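Local coordinates for putative (Helicobacter pylori, PDB 4O8S), which belongs to the nucleotidyltransferase superfamily, related to AbiEii toxins, and probably transfers a nucleotidyl group, at residues V17-D22 and K61-N66; N55-V60 and N71-K76; M86-T91 and E97-L102. All coordinates share one frame; numbering follows the deposited sequence.

The three contacts lie on the same side of the chain's centre, within the nucleotidyltransferase domain, and each is only partly buried. Contacts 1 and 2 use helix 56-63 in two directions: contact 1 ties its C-terminal end to helix 4-19 through one small polar and apolar touch, while contact 2 lays it on strand 68-75 through aliphatic groups alone. Arg59, on that helix, reaches back to Asn19 of contact 1. Contacts 2 and 3 share a sheet, since strands 68-75 and 82-91 are neighbours in it. Contact 3 is a strand pair held by backbone hydrogen bonds, with a largely apolar face toward helix 4-19 and a more polar face away from it, and it buries far more surface than the other two.

Contact 1: V17-D22 and K61-N66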
# COMPACT_ATOMS: atom_id res chain seq x y z
N VAL A 17 9.98 3.91 -9.75
CA VAL A 17 9.28 2.65 -10.01
C VAL A 17 9.30 2.29 -11.51
O VAL A 17 9.53 1.13 -11.87
CB VAL A 17 7.83 2.69 -9.47
CG1 VAL A 17 7.13 1.35 -9.70
CG2 VAL A 17 7.84 3.03 -7.96
N LYS A 18 9.10 3.27 -12.38
CA LYS A 18 9.19 3.01 -13.81
C LYS A 18 10.60 2.51 -14.21
O LYS A 18 10.74 1.58 -15.01
CB LYS A 18 8.78 4.25 -14.60
CG LYS A 18 7.24 4.47 -14.63
CD LYS A 18 6.88 5.91 -15.00
CE LYS A 18 5.50 6.01 -15.68
NZ LYS A 18 4.34 5.52 -14.86
N ASN A 19 11.64 3.09 -13.61
CA ASN A 19 13.00 2.63 -13.88
C ASN A 19 13.18 1.15 -13.55
O ASN A 19 13.89 0.44 -14.25
CB ASN A 19 14.05 3.45 -13.13
CG ASN A 19 15.47 3.12 -13.57
OD1 ASN A 19 16.06 2.12 -13.13
ND2 ASN A 19 16.03 3.95 -14.45
N LEU A 20 12.50 0.68 -12.51
CA LEU A 20 12.67 -0.70 -12.06
C LEU A 20 11.79 -1.72 -12.80
O LEU A 20 11.78 -2.90 -12.45
CB LEU A 20 12.40 -0.79 -10.56
CG LEU A 20 13.29 0.10 -9.69
CD1 LEU A 20 12.76 0.17 -8.25
CD2 LEU A 20 14.73 -0.41 -9.70
N ALA A 21 11.08 -1.28 -13.84
CA ALA A 21 10.16 -2.19 -14.54
C ALA A 21 10.84 -3.37 -15.24
O ALA A 21 10.21 -4.41 -15.50
CB ALA A 21 9.29 -1.41 -15.52
N ASP A 22 12.13 -3.23 -15.54
CA ASP A 22 12.88 -4.34 -16.13
C ASP A 22 13.65 -5.18 -15.11
O ASP A 22 14.45 -6.04 -15.49
CB ASP A 22 13.81 -3.84 -17.24
CG ASP A 22 14.80 -2.80 -16.75
OD1 ASP A 22 14.59 -2.24 -15.65
OD2 ASP A 22 15.78 -2.51 -17.47
N LYS A 61 19.78 6.46 -9.00
CA LYS A 61 20.47 7.64 -9.54
C LYS A 61 20.13 7.84 -11.03
O LYS A 61 19.90 8.96 -11.47
CB LYS A 61 21.98 7.59 -9.27
CG LYS A 61 22.75 6.53 -10.05
CD LYS A 61 23.35 7.08 -11.37
CE LYS A 61 24.24 6.04 -12.06
NZ LYS A 61 23.54 4.76 -12.38
N SER A 62 20.03 6.75 -11.78
CA SER A 62 19.72 6.87 -13.20
C SER A 62 18.22 7.15 -13.43
O SER A 62 17.81 7.45 -14.55
CB SER A 62 20.18 5.62 -13.98
OG SER A 62 19.23 4.57 -13.88
N ALA A 63 17.42 7.05 -12.37
CA ALA A 63 15.99 7.34 -12.48
C ALA A 63 15.66 8.81 -12.22
O ALA A 63 14.62 9.30 -12.67
CB ALA A 63 15.19 6.46 -11.54
N ILE A 64 16.53 9.51 -11.47
CA ILE A 64 16.27 10.90 -11.10
C ILE A 64 15.79 11.74 -12.28
O ILE A 64 16.49 11.85 -13.29
CB ILE A 64 17.52 11.58 -10.49
CG1 ILE A 64 18.08 10.75 -9.33
CG2 ILE A 64 17.17 12.98 -10.01
CD1 ILE A 64 17.07 10.50 -8.21
N PRO A 65 14.57 12.30 -12.17
CA PRO A 65 13.94 13.09 -13.24
C PRO A 65 14.34 14.55 -13.14
O PRO A 65 14.80 15.01 -12.09
CB PRO A 65 12.45 12.94 -12.93
CG PRO A 65 12.41 12.87 -11.40
CD PRO A 65 13.68 12.13 -11.01
N ASN A 66 14.16 15.28 -14.24
CA ASN A 66 14.51 16.69 -14.26
C ASN A 66 13.67 17.48 -13.26
O ASN A 66 12.48 17.22 -13.11
CB ASN A 66 14.34 17.24 -15.68
CG ASN A 66 14.95 18.62 -15.85
OD1 ASN A 66 14.25 19.58 -16.21
ND2 ASN A 66 16.25 18.74 -15.60
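Asn19 and Ala63, at the C-terminal ends of helices 4-19 and 56-63, bring their CA atoms to 5.8 Å, and each chain leaves helical geometry at the next residue. Two helices of the nucleotidyltransferase domain thus meet at their C-terminal ends, through one residue of 17-22 and two of 61-66. The apolar half of the contact is small: Asn19 CB rests on the methyl CB of Ala63 at 3.6 Å, and Asn19 CG follows at 3.9 Å. The polar half lies beside it. With CG anti to the backbone N (chi1 -171°), the Asn19 amide extends past the Ala63 methyl, and ND2 reaches Ser62 OG at 3.3 Å. That hydrogen bond is weak, bent to 130° at the hydrogen. Ser62 OG sits between its own backbone N and carbonyl carbon (chi1 83°), a position that turns it back along the helix, where it also bonds to Arg59 O and weakly to Gly58 O. The hydroxyl therefore accepts from the asparagine while staying tied to its own helix. Arg59 takes up the other oxygens of the corner: its NE bonds to Asn19 OD1 and its NH2 to Asn19 O. Asp22 OD1, 3.1 Å from Asn19 O, forms a salt bridge to the same NH2, although the modelled separation of that bridge is too short to be read literally. Beyond the helix end, Ile64 and Pro65 lie against Leu12 of helix 4-19, while Leu20 turns to Phe48 of strand 46-50. At the junction itself, Asn19 ND2 also comes within 3.9 Å of Ala63 CA.

Contact 2: N55-V60 and N71-K76; sequences NLLGRV and NDIHIK
Leu57 CD2 presses against Ile73 CG2 at 3.4 Å, closer than usual for two methyl carbons, and around this squeeze helix 56-63 lies on strand 68-75. The two elements, joined by a short turn, run nearly antiparallel: the axes of 56-60 and 71-75 stand 10.6 Å apart at an angle of 156°, a helix packed against an edge region of the sheet in this alpha/beta domain. Ile73 carries the strand's side of the contact. Its CG2 is anti to the backbone N, while CG1 lies anti to the carbonyl carbon (chi1 -55°), and the branch that continues to CD1 extends to the helix. Leu57 CD2 consequently meets both ends of Ile73, CG2 first and CD1 at 3.8 Å, as the two side chains run antiparallel alongside each other. One helical turn on, Val60 slants in and sets CG1 3.7 Å from Ile73 CD1, so that this one methyl is touched by two helix residues. The other leucine branch serves a residue two further along the strand, at the exposed margin: Leu57 CD1 meets Ile75 CD1 at 3.8 Å, the two side chains lying roughly perpendicular. At the start of the helix, Asn55 is the N-cap. Its OD1 accepts from Gly58 N at 3.1 Å, with the donor well above the carbonyl plane. On the strand, Asn71 and Asp72 both face Arg88 across the sheet in a classic beta bulge, and Tyr85 of strand 82-91 touches both Leu56 and Ile75. No hydrogen bond crosses between 55-60 and 71-76, which implies that helix and strand are held here by the fit of branched aliphatic groups, with the backbone polar atoms left to the helix and the sheet.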
# COMPACT_ATOMS: atom_id res chain seq x y z
N ASN A 55 21.09 -3.57 -8.57
CA ASN A 55 21.86 -2.35 -8.37
C ASN A 55 20.91 -1.20 -8.03
O ASN A 55 20.68 -0.30 -8.84
CB ASN A 55 22.72 -2.02 -9.61
CG ASN A 55 23.72 -0.86 -9.36
OD1 ASN A 55 23.80 -0.30 -8.26
ND2 ASN A 55 24.48 -0.52 -10.40
N LEU A 56 20.38 -1.24 -6.81
CA LEU A 56 19.40 -0.27 -6.35
C LEU A 56 19.93 1.16 -6.44
O LEU A 56 19.27 2.04 -7.00
CB LEU A 56 18.99 -0.60 -4.91
CG LEU A 56 17.79 0.17 -4.34
CD1 LEU A 56 18.21 1.48 -3.70
CD2 LEU A 56 16.72 0.40 -5.43
N LEU A 57 21.11 1.37 -5.87
CA LEU A 57 21.75 2.68 -5.90
C LEU A 57 21.89 3.23 -7.33
O LEU A 57 21.63 4.42 -7.58
CB LEU A 57 23.13 2.61 -5.23
CG LEU A 57 23.14 2.40 -3.72
CD1 LEU A 57 24.56 2.53 -3.18
CD2 LEU A 57 22.23 3.41 -3.07
N GLY A 58 22.27 2.36 -8.26
CA GLY A 58 22.45 2.77 -9.64
C GLY A 58 21.15 3.12 -10.34
O GLY A 58 21.05 4.16 -11.01
N ARG A 59 20.15 2.26 -10.20
CA ARG A 59 18.85 2.51 -10.81
C ARG A 59 18.25 3.80 -10.26
O ARG A 59 17.70 4.62 -11.01
CB ARG A 59 17.90 1.33 -10.58
CG ARG A 59 18.48 -0.03 -10.94
CD ARG A 59 18.87 -0.12 -12.41
NE ARG A 59 17.69 -0.04 -13.26
CZ ARG A 59 17.29 -1.00 -14.10
NH1 ARG A 59 17.99 -2.12 -14.22
NH2 ARG A 59 16.19 -0.81 -14.82
N VAL A 60 18.36 3.99 -8.95
CA VAL A 60 17.80 5.19 -8.35
C VAL A 60 18.45 6.45 -8.91
O VAL A 60 17.75 7.41 -9.28
CB VAL A 60 17.87 5.18 -6.81
CG1 VAL A 60 17.51 6.55 -6.25
CG2 VAL A 60 16.94 4.12 -6.26
N ASN A 71 20.59 14.63 -3.48
CA ASN A 71 21.64 14.98 -2.53
C ASN A 71 22.47 13.77 -2.06
O ASN A 71 23.70 13.77 -2.15
CB ASN A 71 21.04 15.72 -1.33
CG ASN A 71 20.57 17.11 -1.70
OD1 ASN A 71 20.93 17.64 -2.75
ND2 ASN A 71 19.75 17.72 -0.83
N ASP A 72 21.78 12.73 -1.58
CA ASP A 72 22.44 11.57 -1.00
C ASP A 72 21.49 10.37 -0.91
O ASP A 72 20.27 10.53 -0.79
CB ASP A 72 22.96 11.93 0.40
CG ASP A 72 23.78 10.82 1.04
OD1 ASP A 72 24.67 10.26 0.35
OD2 ASP A 72 23.53 10.50 2.23
N ILE A 73 22.04 9.16 -0.97
CA ILE A 73 21.28 7.96 -0.60
C ILE A 73 21.96 7.29 0.59
O ILE A 73 23.04 6.72 0.44
CB ILE A 73 21.21 6.94 -1.74
CG1 ILE A 73 20.65 7.57 -3.02
CG2 ILE A 73 20.35 5.72 -1.33
CD1 ILE A 73 20.65 6.61 -4.23
N HIS A 74 21.32 7.35 1.75
CA HIS A 74 21.81 6.65 2.94
C HIS A 74 21.27 5.22 3.04
O HIS A 74 20.05 4.99 3.06
CB HIS A 74 21.48 7.46 4.21
CG HIS A 74 21.93 6.80 5.48
ND1 HIS A 74 23.27 6.64 5.80
CD2 HIS A 74 21.23 6.25 6.50
CE1 HIS A 74 23.37 6.01 6.96
NE2 HIS A 74 22.15 5.76 7.41
N ILE A 75 22.18 4.24 3.10
CA ILE A 75 21.79 2.83 3.21
C ILE A 75 21.69 2.47 4.68
O ILE A 75 22.72 2.28 5.35
CB ILE A 75 22.87 1.92 2.59
CG1 ILE A 75 23.20 2.37 1.16
CG2 ILE A 75 22.44 0.43 2.64
CD1 ILE A 75 24.33 1.59 0.53
N LYS A 76 20.47 2.40 5.20
CA LYS A 76 20.27 2.08 6.61
C LYS A 76 20.53 0.62 6.82
O LYS A 76 21.07 0.20 7.85
CB LYS A 76 18.85 2.42 7.07
CG LYS A 76 18.63 3.90 7.34
CD LYS A 76 17.27 4.14 8.03
CE LYS A 76 17.19 3.61 9.44
NZ LYS A 76 17.96 4.50 10.35

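Contact 3: M86-T91 and E97-L102; sequences MVRYAT and EQTLKL
Val87 and Leu100 form a hydrogen-bonded pair of this antiparallel hairpin: Leu100 N to Val87 O is 2.8 Å and nearly straight, and Val87 N returns the bond to Leu100 O. Tyr89 and Gln98 form the next hydrogen-bonded pair. On their face the packing is close. The Tyr89 ring, thrown to chi1 72°, turns back over the neighbouring strand, and Gln98 CB sits over its face, 3.7 Å from the centroid in a CH-pi contact; Leu100 N approaches the ring's edge. The face of Met86, Arg88, Thr99 and Lys101 is looser and more polar. There Arg88 NH1 makes only a weak bond to Thr99 OG1, at 3.3 Å and 122°. Glu97 crosses the arginine obliquely, with OE2 3.4 Å from Arg88 CD but 4.6 Å from NE, too far for a salt bridge; its OE1 bonds instead to Asn71. Selenomethionine Met86 lies alongside Lys101, and there this face is tight, CE being 3.5 Å from Lys101 CD. Inward, helix 4-19 takes Tyr89 on Leu12 and Leu100 on Ile16, while Tyr89 OH bonds to His9 ND1. In the sheet, strand 68-75 pairs with 82-91, and strand 46-50 with 98-106, so the hairpin stands between them.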
# COMPACT_ATOMS: atom_id res chain seq x y z
N MSE A 86 17.38 5.68 2.60
CA MSE A 86 16.83 7.02 2.73
C MSE A 86 17.34 7.84 1.56
O MSE A 86 18.53 8.19 1.50
CB MSE A 86 17.24 7.63 4.07
CG MSE A 86 16.90 6.72 5.24
SE MSE A 86 14.94 6.52 5.32
CE MSE A 86 14.71 4.74 6.12
N VAL A 87 16.46 8.10 0.60
CA VAL A 87 16.82 8.91 -0.55
C VAL A 87 16.59 10.37 -0.24
O VAL A 87 15.45 10.79 -0.05
CB VAL A 87 16.02 8.51 -1.79
CG1 VAL A 87 16.32 9.45 -2.94
CG2 VAL A 87 16.33 7.07 -2.18
N ARG A 88 17.66 11.15 -0.18
CA ARG A 88 17.54 12.55 0.19
C ARG A 88 17.71 13.44 -1.03
O ARG A 88 18.64 13.27 -1.84
CB ARG A 88 18.52 12.91 1.31
CG ARG A 88 18.53 11.88 2.42
CD ARG A 88 19.24 12.36 3.66
NE ARG A 88 19.50 11.27 4.60
CZ ARG A 88 18.62 10.82 5.50
NH1 ARG A 88 17.40 11.36 5.58
NH2 ARG A 88 18.95 9.82 6.31
N TYR A 89 16.79 14.39 -1.19
CA TYR A 89 16.69 15.13 -2.44
C TYR A 89 16.13 16.51 -2.21
O TYR A 89 15.50 16.78 -1.17
CB TYR A 89 15.80 14.38 -3.44
CG TYR A 89 14.33 14.43 -3.08
CD1 TYR A 89 13.76 13.48 -2.24
CD2 TYR A 89 13.50 15.43 -3.58
CE1 TYR A 89 12.42 13.52 -1.90
CE2 TYR A 89 12.16 15.48 -3.25
CZ TYR A 89 11.63 14.53 -2.42
OH TYR A 89 10.30 14.59 -2.09
N ALA A 90 16.35 17.38 -3.20
CA ALA A 90 15.73 18.70 -3.23
C ALA A 90 15.12 18.89 -4.61
O ALA A 90 15.27 18.03 -5.49
CB ALA A 90 16.77 19.79 -2.94
N THR A 91 14.44 20.02 -4.81
CA THR A 91 13.83 20.32 -6.10
C THR A 91 14.35 21.65 -6.64
O THR A 91 15.14 22.32 -5.98
CB THR A 91 12.29 20.40 -6.01
OG1 THR A 91 11.91 21.54 -5.23
CG2 THR A 91 11.73 19.15 -5.37
N GLU A 97 15.76 20.03 2.03
CA GLU A 97 15.95 18.60 1.82
C GLU A 97 14.74 17.76 2.23
O GLU A 97 14.23 17.89 3.34
CB GLU A 97 17.22 18.10 2.52
CG GLU A 97 17.58 16.63 2.22
CD GLU A 97 19.00 16.26 2.62
OE1 GLU A 97 19.92 16.41 1.78
OE2 GLU A 97 19.20 15.79 3.77
N GLN A 98 14.30 16.90 1.33
CA GLN A 98 13.19 16.00 1.60
C GLN A 98 13.74 14.59 1.65
O GLN A 98 14.84 14.32 1.15
CB GLN A 98 12.15 16.09 0.49
CG GLN A 98 11.61 17.50 0.22
CD GLN A 98 11.12 18.18 1.48
OE1 GLN A 98 11.59 19.26 1.84
NE2 GLN A 98 10.17 17.56 2.17
N THR A 99 12.96 13.69 2.24
CA THR A 99 13.37 12.29 2.32
C THR A 99 12.33 11.37 1.67
O THR A 99 11.13 11.48 1.95
CB THR A 99 13.58 11.87 3.79
OG1 THR A 99 14.63 12.66 4.37
CG2 THR A 99 13.95 10.38 3.88
N LEU A 100 12.80 10.48 0.80
CA LEU A 100 12.00 9.36 0.30
C LEU A 100 12.53 8.07 0.92
O LEU A 100 13.69 7.70 0.70
CB LEU A 100 12.07 9.26 -1.23
CG LEU A 100 11.43 8.00 -1.82
CD1 LEU A 100 9.98 7.91 -1.42
CD2 LEU A 100 11.55 8.00 -3.34
N LYS A 101 11.69 7.40 1.69
CA LYS A 101 12.06 6.11 2.26
C LYS A 101 11.78 4.99 1.27
O LYS A 101 10.68 4.90 0.70
CB LYS A 101 11.32 5.84 3.59
CG LYS A 101 11.61 4.42 4.13
CD LYS A 101 11.31 4.28 5.63
CE LYS A 101 9.83 4.35 5.97
NZ LYS A 101 9.59 4.04 7.41
N LEU A 102 12.78 4.14 1.04
CA LEU A 102 12.63 3.03 0.09
C LEU A 102 13.04 1.75 0.81
O LEU A 102 14.17 1.62 1.28
CB LEU A 102 13.51 3.25 -1.14
CG LEU A 102 13.25 2.45 -2.41
CD1 LEU A 102 13.92 3.14 -3.58
CD2 LEU A 102 13.79 1.02 -2.29